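Local structure of 3,4-dihydroxybenzoate decarboxylase (5NY5) at residues A137-N140 with G146-F149; F148-L153 with H285-F290; H170-C173 with E179-M182; V206-G211 with P302-K307. The protein uses a prenylated flavin cofactor to decarboxylate 3,4-dihydroxybenzoate and, in reverse, to carboxylate catechols at the para position. One frame throughout, in Å; residues are numbered along the deposited sequence.

Interaction 1: A137-N140 with G146-F149; sequences APTN and GPFF
P138 and F148 are joined by a backbone hydrogen bond, from F148 N to P138 O at 3.0 Å. The bond is nearly straight at the hydrogen (166°), although the donor is tilted 29° from the carbonyl plane. It ties the start of strand 148-157 to the loop that follows helix 131-134.

The apolar contacts gather chiefly round the methyl group of A137. A137 CB touches the ring carbon CB of P147 at 3.6 Å and also makes a CH-pi contact with F149. In the latter the methyl lies over one face of the phenyl ring, 3.9 Å from A137 CB to the ring centroid, displaced toward the rim where CE1, CZ and CE2 lie. The F149 ring reaches this position because CG is anti to the carbonyl carbon (chi1 -58°). Two carbons also rest against carbonyl oxygens in van der Waals contact: P147 CB lies 3.3 Å from A137 O, and P138 CD 3.5 Å from F148 O.

T139 is divided between two surroundings. Its CG2 packs on P147 CA at 3.7 Å, while OG1 turns to N32, with which it is hydrogen-bonded. Beyond the contact, P147 and F149 make backbone bonds to V174 and L172 of strand 165-174, and F149 also packs on L317.

Neither P138 nor P147 has an N-H to offer, which limits backbone pairing between 137-140 and 146-149. Between the two segments there is one amide-carbonyl bond, and hydrophobic contacts of A137, P147 and F149 supply much of the rest.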
loop_
_atom_site.group_PDB
_atom_site.type_symbol
_atom_site.label_atom_id
_atom_site.label_comp_id
_atom_site.label_asym_id
_atom_site.label_seq_id
_atom_site.Cartn_x
_atom_site.Cartn_y
_atom_site.Cartn_z
ATOM N N ALA A 137 -10.489 52.626 2.241
ATOM C CA ALA A 137 -10.393 51.175 2.317
ATOM C C ALA A 137 -9.356 50.681 1.317
ATOM O O ALA A 137 -9.465 50.988 0.123
ATOM C CB ALA A 137 -11.747 50.534 2.043
ATOM N N PRO A 138 -8.349 49.931 1.744
ATOM C CA PRO A 138 -7.291 49.518 0.824
ATOM C C PRO A 138 -7.676 48.280 0.029
ATOM O O PRO A 138 -8.584 47.527 0.382
ATOM C CB PRO A 138 -6.104 49.222 1.751
ATOM C CG PRO A 138 -6.642 49.333 3.174
ATOM C CD PRO A 138 -8.129 49.398 3.095
ATOM N N THR A 139 -6.965 48.093 -1.077
ATOM C CA THR A 139 -7.022 46.870 -1.863
ATOM C C THR A 139 -5.694 46.149 -1.709
ATOM O O THR A 139 -4.632 46.763 -1.852
ATOM C CB THR A 139 -7.296 47.168 -3.339
ATOM O OG1 THR A 139 -6.160 47.824 -3.912
ATOM C CG2 THR A 139 -8.513 48.066 -3.483
ATOM N N ASN A 140 -5.751 44.851 -1.405
ATOM C CA ASN A 140 -4.522 44.104 -1.170
ATOM C C ASN A 140 -3.763 43.842 -2.467
ATOM O O ASN A 140 -2.536 43.985 -2.511
ATOM C CB ASN A 140 -4.832 42.796 -0.448
ATOM C CG ASN A 140 -4.790 42.942 1.059
ATOM O OD1 ASN A 140 -3.831 42.524 1.707
ATOM N ND2 ASN A 140 -5.826 43.547 1.626
ATOM N N GLY A 146 -12.514 44.716 -4.998
ATOM C CA GLY A 146 -12.725 46.104 -4.673
ATOM C C GLY A 146 -12.084 46.421 -3.341
ATOM O O GLY A 146 -11.464 45.558 -2.713
ATOM N N PRO A 147 -12.201 47.667 -2.892
ATOM C CA PRO A 147 -11.681 48.018 -1.565
ATOM C C PRO A 147 -12.337 47.176 -0.483
ATOM O O PRO A 147 -13.531 46.883 -0.536
ATOM C CB PRO A 147 -12.028 49.506 -1.426
ATOM C CG PRO A 147 -13.021 49.792 -2.509
ATOM C CD PRO A 147 -12.728 48.835 -3.611
ATOM N N PHE A 148 -11.535 46.781 0.502
ATOM C CA PHE A 148 -11.947 45.818 1.514
ATOM C C PHE A 148 -11.667 46.347 2.912
ATOM O O PHE A 148 -10.621 46.953 3.159
ATOM C CB PHE A 148 -11.211 44.479 1.338
ATOM C CG PHE A 148 -12.006 43.428 0.618
ATOM C CD1 PHE A 148 -12.953 42.679 1.290
ATOM C CD2 PHE A 148 -11.784 43.170 -0.725
ATOM C CE1 PHE A 148 -13.680 41.704 0.634
ATOM C CE2 PHE A 148 -12.506 42.196 -1.388
ATOM C CZ PHE A 148 -13.456 41.463 -0.707
ATOM N N PHE A 149 -12.611 46.113 3.818
ATOM C CA PHE A 149 -12.358 46.149 5.252
ATOM C C PHE A 149 -12.238 44.708 5.726
ATOM O O PHE A 149 -13.123 43.892 5.454
ATOM C CB PHE A 149 -13.480 46.861 6.012
ATOM C CG PHE A 149 -13.718 48.277 5.574
ATOM C CD1 PHE A 149 -12.889 49.297 6.005
ATOM C CD2 PHE A 149 -14.784 48.592 4.750
ATOM C CE1 PHE A 149 -13.109 50.600 5.608
ATOM C CE2 PHE A 149 -15.009 49.892 4.350
ATOM C CZ PHE A 149 -14.171 50.898 4.780
#

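Interaction 2: F148-L153 with H285-F290; sequences FFCLGL and HAMPEF
Selenomethionine M287 lays its side chain over one face of the F148 ring and ends against C150. Its CB only grazes the ring, 4.1 Å from F148 CE2. One bond further on, CG settles over the rim, 3.7 Å from F148 CD2, in a CH-pi contact. SE lies over the same face, 4.0 Å from M287 SE to the ring centroid and 18° off the normal, and so makes a Met-aromatic contact, here with selenium in place of sulfur. SE is also 3.5 Å from C150 SG.

The contact links two different sheets: strand 148-157 of the large antiparallel sheet in the Rift-related, FMN-binding region, and strand 285-288, which pairs with 294-296. Strands 148-153 and 285-288 run at 41° to each other, their axes 10.0 Å apart at the closest approach; no backbone hydrogen bond crosses between them, and the contact is carried mainly by side chains.

The turn about the CG-SE bond (chi3 91°) carries CE alongside C150, with M287 CE 3.8 Å from C150 SG. Next to the selenomethionine, A286 O approaches F148 CE2 at 3.3 Å, obliquely to the ring. R171, a residue seen to bind prenylated FMN, packs on both F148 and M287, and its guanidinium group forms a salt bridge with E289.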
loop_
_atom_site.group_PDB
_atom_site.type_symbol
_atom_site.label_atom_id
_atom_site.label_comp_id
_atom_site.label_asym_id
_atom_site.label_seq_id
_atom_site.Cartn_x
_atom_site.Cartn_y
_atom_site.Cartn_z
ATOM N N PHE A 148 -11.535 46.781 0.502
ATOM C CA PHE A 148 -11.947 45.818 1.514
ATOM C C PHE A 148 -11.667 46.347 2.912
ATOM O O PHE A 148 -10.621 46.953 3.159
ATOM C CB PHE A 148 -11.211 44.479 1.338
ATOM C CG PHE A 148 -12.006 43.428 0.618
ATOM C CD1 PHE A 148 -12.953 42.679 1.290
ATOM C CD2 PHE A 148 -11.784 43.170 -0.725
ATOM C CE1 PHE A 148 -13.680 41.704 0.634
ATOM C CE2 PHE A 148 -12.506 42.196 -1.388
ATOM C CZ PHE A 148 -13.456 41.463 -0.707
ATOM N N PHE A 149 -12.611 46.113 3.818
ATOM C CA PHE A 149 -12.358 46.149 5.252
ATOM C C PHE A 149 -12.238 44.708 5.726
ATOM O O PHE A 149 -13.123 43.892 5.454
ATOM C CB PHE A 149 -13.480 46.861 6.012
ATOM C CG PHE A 149 -13.718 48.277 5.574
ATOM C CD1 PHE A 149 -12.889 49.297 6.005
ATOM C CD2 PHE A 149 -14.784 48.592 4.750
ATOM C CE1 PHE A 149 -13.109 50.600 5.608
ATOM C CE2 PHE A 149 -15.009 49.892 4.350
ATOM C CZ PHE A 149 -14.171 50.898 4.780
ATOM N N CYS A 150 -11.148 44.391 6.420
ATOM C CA CYS A 150 -10.854 43.009 6.761
ATOM C C CYS A 150 -10.946 42.697 8.246
ATOM O O CYS A 150 -10.852 41.522 8.616
ATOM C CB CYS A 150 -9.457 42.629 6.252
ATOM S SG CYS A 150 -9.288 42.738 4.463
ATOM N N LEU A 151 -11.127 43.696 9.100
ATOM C CA LEU A 151 -11.210 43.485 10.542
ATOM C C LEU A 151 -12.431 44.195 11.110
ATOM O O LEU A 151 -12.354 44.961 12.074
ATOM C CB LEU A 151 -9.926 43.944 11.229
ATOM C CG LEU A 151 -8.690 43.102 10.911
ATOM C CD1 LEU A 151 -7.444 43.697 11.545
ATOM C CD2 LEU A 151 -8.896 41.668 11.373
ATOM N N GLY A 152 -13.587 43.942 10.507
ATOM C CA GLY A 152 -14.829 44.489 11.007
ATOM C C GLY A 152 -15.482 43.591 12.036
ATOM O O GLY A 152 -15.984 42.514 11.700
ATOM N N LEU A 153 -15.464 44.012 13.297
ATOM C CA LEU A 153 -16.141 43.281 14.363
ATOM C C LEU A 153 -17.624 43.624 14.307
ATOM O O LEU A 153 -18.017 44.754 14.611
ATOM C CB LEU A 153 -15.544 43.633 15.721
ATOM C CG LEU A 153 -16.130 42.875 16.911
ATOM C CD1 LEU A 153 -15.590 41.459 16.963
ATOM C CD2 LEU A 153 -15.852 43.602 18.207
ATOM N N HIS A 285 -12.069 37.461 -8.961
ATOM C CA HIS A 285 -11.531 37.125 -7.657
ATOM C C HIS A 285 -12.102 38.054 -6.597
ATOM O O HIS A 285 -12.632 39.127 -6.895
ATOM C CB HIS A 285 -10.001 37.212 -7.648
ATOM C CG HIS A 285 -9.341 36.304 -8.635
ATOM N ND1 HIS A 285 -8.645 36.774 -9.727
ATOM C CD2 HIS A 285 -9.278 34.954 -8.699
ATOM C CE1 HIS A 285 -8.175 35.751 -10.418
ATOM N NE2 HIS A 285 -8.548 34.636 -9.817
ATOM N N ALA A 286 -11.984 37.622 -5.344
ATOM C CA ALA A 286 -12.414 38.431 -4.215
ATOM C C ALA A 286 -11.208 39.037 -3.513
ATOM O O ALA A 286 -10.977 40.247 -3.582
ATOM C CB ALA A 286 -13.233 37.593 -3.232
HETATM N N MSE A 287 -10.424 38.190 -2.859
HETATM C CA MSE A 287 -9.335 38.643 -2.013
HETATM C C MSE A 287 -8.325 37.523 -1.803
HETATM O O MSE A 287 -8.669 36.350 -1.931
HETATM C CB MSE A 287 -9.883 39.100 -0.664
HETATM C CG MSE A 287 -9.345 40.418 -0.163
HETATM SE SE MSE A 287 -9.702 40.595 1.734
HETATM C CE MSE A 287 -8.068 39.803 2.436
ATOM N N PRO A 288 -7.081 37.874 -1.486
ATOM C CA PRO A 288 -6.138 36.853 -1.020
ATOM C C PRO A 288 -6.672 36.167 0.230
ATOM O O PRO A 288 -7.087 36.821 1.190
ATOM C CB PRO A 288 -4.864 37.652 -0.729
ATOM C CG PRO A 288 -4.974 38.853 -1.590
ATOM C CD PRO A 288 -6.432 39.183 -1.668
ATOM N N GLU A 289 -6.666 34.841 0.210
ATOM C CA GLU A 289 -7.144 34.045 1.328
ATOM C C GLU A 289 -5.974 33.591 2.192
ATOM O O GLU A 289 -4.805 33.722 1.825
ATOM C CB GLU A 289 -7.944 32.841 0.827
ATOM C CG GLU A 289 -9.121 33.198 -0.068
ATOM C CD GLU A 289 -10.230 33.920 0.673
ATOM O OE1 GLU A 289 -11.085 34.535 0.004
ATOM O OE2 GLU A 289 -10.253 33.870 1.920
ATOM N N PHE A 290 -6.306 33.043 3.360
ATOM C CA PHE A 290 -5.263 32.619 4.285
ATOM C C PHE A 290 -4.355 31.504 3.757
ATOM O O PHE A 290 -3.175 31.498 4.149
ATOM C CB PHE A 290 -5.892 32.223 5.634
ATOM C CG PHE A 290 -6.647 30.925 5.611
ATOM C CD1 PHE A 290 -6.009 29.733 5.905
ATOM C CD2 PHE A 290 -7.999 30.899 5.316
ATOM C CE1 PHE A 290 -6.697 28.538 5.890
ATOM C CE2 PHE A 290 -8.695 29.704 5.302
ATOM C CZ PHE A 290 -8.041 28.524 5.590
#

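Interaction 3: H170-C173 with E179-M182; sequences HRLC and ELSM
L180 and C173 meet where the 179-182 strand of the hairpin folds back along strand 165-174. The L180 side chain crosses toward L172, with L180 CD1 3.9 Å from L172 CD2, while its backbone makes a CA-H...O contact with C173 O.

S181 comes next and forms an antiparallel hydrogen-bonded pair with C173. S181 N donates to C173 O at 2.9 Å with an angle of 169° at the hydrogen, and C173 N returns a bond to S181 O at 3.0 Å. The S181 hydroxyl adds a weak third bond, OG to C173 O at 3.4 Å; its stronger partner is Q175 NE2, in the turn of the hairpin. S181 O also receives a CA-H...O contact, 3.3 Å from L172 CA.

At M182, a selenomethionine, CG is anti to the backbone N (chi1 164°) and the chain runs beside L172, pointing the same way, with M182 SE 3.8 Å from L172 CD2. A bend at chi3 then brings the terminal methyl over the centre of the H170 imidazole, 3.4 Å from M182 CE to the ring centroid and 10° off the normal.

H170 and R171 belong to the prenylated FMN site seen in this protein, although no cofactor is bound here. The imidazole is hydrogen-bonded through ND1 to F183 O and through NE2 to T168 OG1. Two polar bonds at its nitrogens and a methyl pressed on one face should together fix both the position and the tilt of this ring.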
loop_
_atom_site.group_PDB
_atom_site.type_symbol
_atom_site.label_atom_id
_atom_site.label_comp_id
_atom_site.label_asym_id
_atom_site.label_seq_id
_atom_site.Cartn_x
_atom_site.Cartn_y
_atom_site.Cartn_z
ATOM N N HIS A 170 -15.848 39.777 10.227
ATOM C CA HIS A 170 -16.159 39.600 8.818
ATOM C C HIS A 170 -15.277 40.520 7.989
ATOM O O HIS A 170 -14.606 41.415 8.510
ATOM C CB HIS A 170 -17.636 39.901 8.524
ATOM C CG HIS A 170 -18.595 39.160 9.400
ATOM N ND1 HIS A 170 -19.416 38.161 8.924
ATOM C CD2 HIS A 170 -18.870 39.275 10.720
ATOM C CE1 HIS A 170 -20.153 37.691 9.914
ATOM N NE2 HIS A 170 -19.842 38.352 11.015
ATOM N N ARG A 171 -15.287 40.292 6.680
ATOM C CA ARG A 171 -14.666 41.191 5.721
ATOM C C ARG A 171 -15.749 41.770 4.822
ATOM O O ARG A 171 -16.715 41.082 4.481
ATOM C CB ARG A 171 -13.594 40.483 4.886
ATOM C CG ARG A 171 -14.119 39.407 3.955
ATOM C CD ARG A 171 -12.978 38.714 3.231
ATOM N NE ARG A 171 -13.456 37.706 2.291
ATOM C CZ ARG A 171 -12.669 36.844 1.658
ATOM N NH1 ARG A 171 -11.360 36.864 1.868
ATOM N NH2 ARG A 171 -13.188 35.961 0.819
ATOM N N LEU A 172 -15.592 43.038 4.455
ATOM C CA LEU A 172 -16.606 43.759 3.698
ATOM C C LEU A 172 -15.960 44.458 2.514
ATOM O O LEU A 172 -14.919 45.106 2.664
ATOM C CB LEU A 172 -17.334 44.780 4.578
ATOM C CG LEU A 172 -18.176 44.220 5.728
ATOM C CD1 LEU A 172 -17.344 44.016 6.986
ATOM C CD2 LEU A 172 -19.363 45.123 6.004
ATOM N N CYS A 173 -16.583 44.335 1.347
ATOM C CA CYS A 173 -16.104 44.970 0.129
ATOM C C CYS A 173 -16.964 46.189 -0.178
ATOM O O CYS A 173 -18.195 46.113 -0.132
ATOM C CB CYS A 173 -16.135 43.987 -1.042
ATOM S SG CYS A 173 -15.534 44.656 -2.606
ATOM N N GLU A 179 -23.264 51.351 0.182
ATOM C CA GLU A 179 -23.512 49.917 0.164
ATOM C C GLU A 179 -22.209 49.146 0.314
ATOM O O GLU A 179 -21.178 49.529 -0.245
ATOM C CB GLU A 179 -24.216 49.495 -1.131
ATOM C CG GLU A 179 -25.579 50.133 -1.330
ATOM C CD GLU A 179 -26.222 49.725 -2.637
ATOM O OE1 GLU A 179 -25.668 48.836 -3.318
ATOM O OE2 GLU A 179 -27.278 50.294 -2.985
ATOM N N LEU A 180 -22.271 48.052 1.068
ATOM C CA LEU A 180 -21.157 47.134 1.240
ATOM C C LEU A 180 -21.647 45.709 1.043
ATOM O O LEU A 180 -22.796 45.383 1.356
ATOM C CB LEU A 180 -20.525 47.259 2.631
ATOM C CG LEU A 180 -19.968 48.608 3.076
ATOM C CD1 LEU A 180 -19.975 48.684 4.590
ATOM C CD2 LEU A 180 -18.561 48.800 2.548
ATOM N N SER A 181 -20.767 44.858 0.527
ATOM C CA SER A 181 -21.042 43.433 0.409
ATOM C C SER A 181 -20.337 42.699 1.541
ATOM O O SER A 181 -19.144 42.912 1.775
ATOM C CB SER A 181 -20.586 42.892 -0.946
ATOM O OG SER A 181 -19.188 43.030 -1.109
HETATM N N MSE A 182 -21.078 41.851 2.244
HETATM C CA MSE A 182 -20.535 41.143 3.395
HETATM C C MSE A 182 -20.964 39.680 3.412
HETATM O O MSE A 182 -22.152 39.373 3.383
HETATM C CB MSE A 182 -20.967 41.835 4.690
HETATM C CG MSE A 182 -20.793 40.994 5.945
HETATM SE SE MSE A 182 -20.907 42.049 7.585
HETATM C CE MSE A 182 -21.661 40.691 8.761
#

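Interaction 4: V206-G211 with P302-K307; sequences VTINMG and PVIKVK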
loop_
_atom_site.group_PDB
_atom_site.type_symbol
_atom_site.label_atom_id
_atom_site.label_comp_id
_atom_site.label_asym_id
_atom_site.label_seq_id
_atom_site.Cartn_x
_atom_site.Cartn_y
_atom_site.Cartn_z
ATOM N N VAL A 206 -27.063 46.078 12.080
ATOM C CA VAL A 206 -25.739 45.628 12.487
ATOM C C VAL A 206 -24.840 46.839 12.691
ATOM O O VAL A 206 -25.069 47.915 12.138
ATOM C CB VAL A 206 -25.099 44.668 11.458
ATOM C CG1 VAL A 206 -25.883 43.364 11.374
ATOM C CG2 VAL A 206 -25.017 45.337 10.095
ATOM N N THR A 207 -23.807 46.650 13.507
ATOM C CA THR A 207 -22.734 47.621 13.659
ATOM C C THR A 207 -21.410 46.951 13.325
ATOM O O THR A 207 -21.176 45.797 13.696
ATOM C CB THR A 207 -22.674 48.200 15.074
ATOM O OG1 THR A 207 -22.227 47.192 15.988
ATOM C CG2 THR A 207 -24.043 48.703 15.501
ATOM N N ILE A 208 -20.554 47.678 12.622
ATOM C CA ILE A 208 -19.259 47.177 12.180
ATOM C C ILE A 208 -18.194 47.960 12.932
ATOM O O ILE A 208 -17.961 49.141 12.651
ATOM C CB ILE A 208 -19.094 47.311 10.663
ATOM C CG1 ILE A 208 -20.281 46.652 9.963
ATOM C CG2 ILE A 208 -17.788 46.686 10.218
ATOM C CD1 ILE A 208 -20.596 47.236 8.614
ATOM N N ASN A 209 -17.547 47.304 13.887
ATOM C CA ASN A 209 -16.625 47.954 14.807
ATOM C C ASN A 209 -15.195 47.691 14.357
ATOM O O ASN A 209 -14.782 46.533 14.240
ATOM C CB ASN A 209 -16.846 47.446 16.230
ATOM C CG ASN A 209 -18.298 47.538 16.659
ATOM O OD1 ASN A 209 -18.683 48.450 17.387
ATOM N ND2 ASN A 209 -19.112 46.593 16.206
HETATM N N MSE A 210 -14.445 48.760 14.108
HETATM C CA MSE A 210 -13.077 48.639 13.616
HETATM C C MSE A 210 -12.118 49.538 14.394
HETATM O O MSE A 210 -12.464 50.660 14.756
HETATM C CB MSE A 210 -13.020 48.972 12.125
HETATM C CG MSE A 210 -13.932 48.117 11.266
HETATM SE SE MSE A 210 -13.917 48.621 9.388
HETATM C CE MSE A 210 -14.541 50.457 9.565
ATOM N N GLY A 211 -10.909 49.040 14.637
ATOM C CA GLY A 211 -9.930 49.764 15.426
ATOM C C GLY A 211 -10.137 49.534 16.907
ATOM O O GLY A 211 -10.663 50.403 17.608
ATOM N N PRO A 302 -25.111 39.132 0.466
ATOM C CA PRO A 302 -26.044 40.102 1.049
ATOM C C PRO A 302 -25.407 41.479 1.154
ATOM O O PRO A 302 -24.212 41.613 1.425
ATOM C CB PRO A 302 -26.353 39.515 2.431
ATOM C CG PRO A 302 -25.198 38.633 2.733
ATOM C CD PRO A 302 -24.740 38.075 1.422
ATOM N N VAL A 303 -26.223 42.506 0.938
ATOM C CA VAL A 303 -25.764 43.888 0.877
ATOM C C VAL A 303 -26.034 44.562 2.214
ATOM O O VAL A 303 -27.127 44.424 2.778
ATOM C CB VAL A 303 -26.451 44.649 -0.271
ATOM C CG1 VAL A 303 -26.199 46.142 -0.156
ATOM C CG2 VAL A 303 -25.966 44.127 -1.612
ATOM N N ILE A 304 -25.041 45.282 2.726
ATOM C CA ILE A 304 -25.206 46.134 3.896
ATOM C C ILE A 304 -25.414 47.561 3.413
ATOM O O ILE A 304 -24.552 48.127 2.730
ATOM C CB ILE A 304 -24.001 46.042 4.843
ATOM C CG1 ILE A 304 -24.082 44.769 5.683
ATOM C CG2 ILE A 304 -23.940 47.262 5.746
ATOM C CD1 ILE A 304 -23.130 44.753 6.851
ATOM N N LYS A 305 -26.563 48.138 3.755
ATOM C CA LYS A 305 -26.873 49.530 3.452
ATOM C C LYS A 305 -26.531 50.354 4.686
ATOM O O LYS A 305 -27.211 50.255 5.711
ATOM C CB LYS A 305 -28.342 49.690 3.072
ATOM C CG LYS A 305 -28.704 51.037 2.473
ATOM C CD LYS A 305 -28.492 51.049 0.970
ATOM C CE LYS A 305 -29.177 52.245 0.331
ATOM N NZ LYS A 305 -29.046 52.247 -1.152
ATOM N N VAL A 306 -25.471 51.157 4.594
ATOM C CA VAL A 306 -25.022 51.919 5.750
ATOM C C VAL A 306 -25.979 53.073 6.009
ATOM O O VAL A 306 -26.431 53.755 5.079
ATOM C CB VAL A 306 -23.580 52.416 5.545
ATOM C CG1 VAL A 306 -23.463 53.199 4.257
ATOM C CG2 VAL A 306 -23.132 53.266 6.725
ATOM N N LYS A 307 -26.317 53.279 7.280
ATOM C CA LYS A 307 -27.128 54.414 7.694
ATOM C C LYS A 307 -26.303 55.537 8.297
ATOM O O LYS A 307 -26.645 56.709 8.118
ATOM C CB LYS A 307 -28.190 53.969 8.704
ATOM C CG LYS A 307 -29.168 52.948 8.155
ATOM C CD LYS A 307 -29.860 53.475 6.911
ATOM C CE LYS A 307 -30.794 52.437 6.316
ATOM N NZ LYS A 307 -31.446 52.930 5.072
#
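I304 meets V206 and I208 through a single atom, its CD1 methyl. V206 CG2 lies 3.8 Å from I304 CD1, the two side chains crossing at an angle, whereas I208 and I304 reach toward each other tip to tip, with 4.0 Å between their CD1 atoms. I304 spans the distance because its chain is extended beyond CB (chi2 -167°). L172 packs on both isoleucines and fills in this tight region.

Elsewhere the segments stand well apart. Their nearest CA atoms, of V206 and I304, are 8.6 Å from each other, and no hydrogen bond crosses between them. Strand 263-269 pairs with both strands and so lies between them in the sheet. T207 points away from 302-307, and its OG1 accepts a bond from N209 ND2 at 3.2 Å; N209 ND2 also bonds L153 O. K305, on the partly exposed side of its strand, forms a salt bridge with E179.

The strand pairings close into a ring of six, a barrel consistent with the FMN-binding, Rift-related fold. V206, I208 and I304 meet in its interior by dispersion contacts between methyl groups, while T207, N209 and K305 on the same strands make their polar bonds away from this interface.

Overall arrangement
Interactions 3 and 4 belong to the same barrel and meet at its hydrophobic interior, where M182 packs on I304 and L172 on I208; L180 and I304 pair through their backbones. Interaction 3 adds strand hydrogen bonds, whereas interaction 4 is purely apolar. Interactions 1 and 2 share F148 and F149 on strand 148-157, which a probable bond from F149 N to L172 O ties to interaction 3. Interaction 1, partly buried, joins that strand to a loop; interaction 2 is fully buried and joins it to a separate small sheet. The R171-E289 salt bridge links interactions 2 and 3 at a residue of the prenylated FMN site.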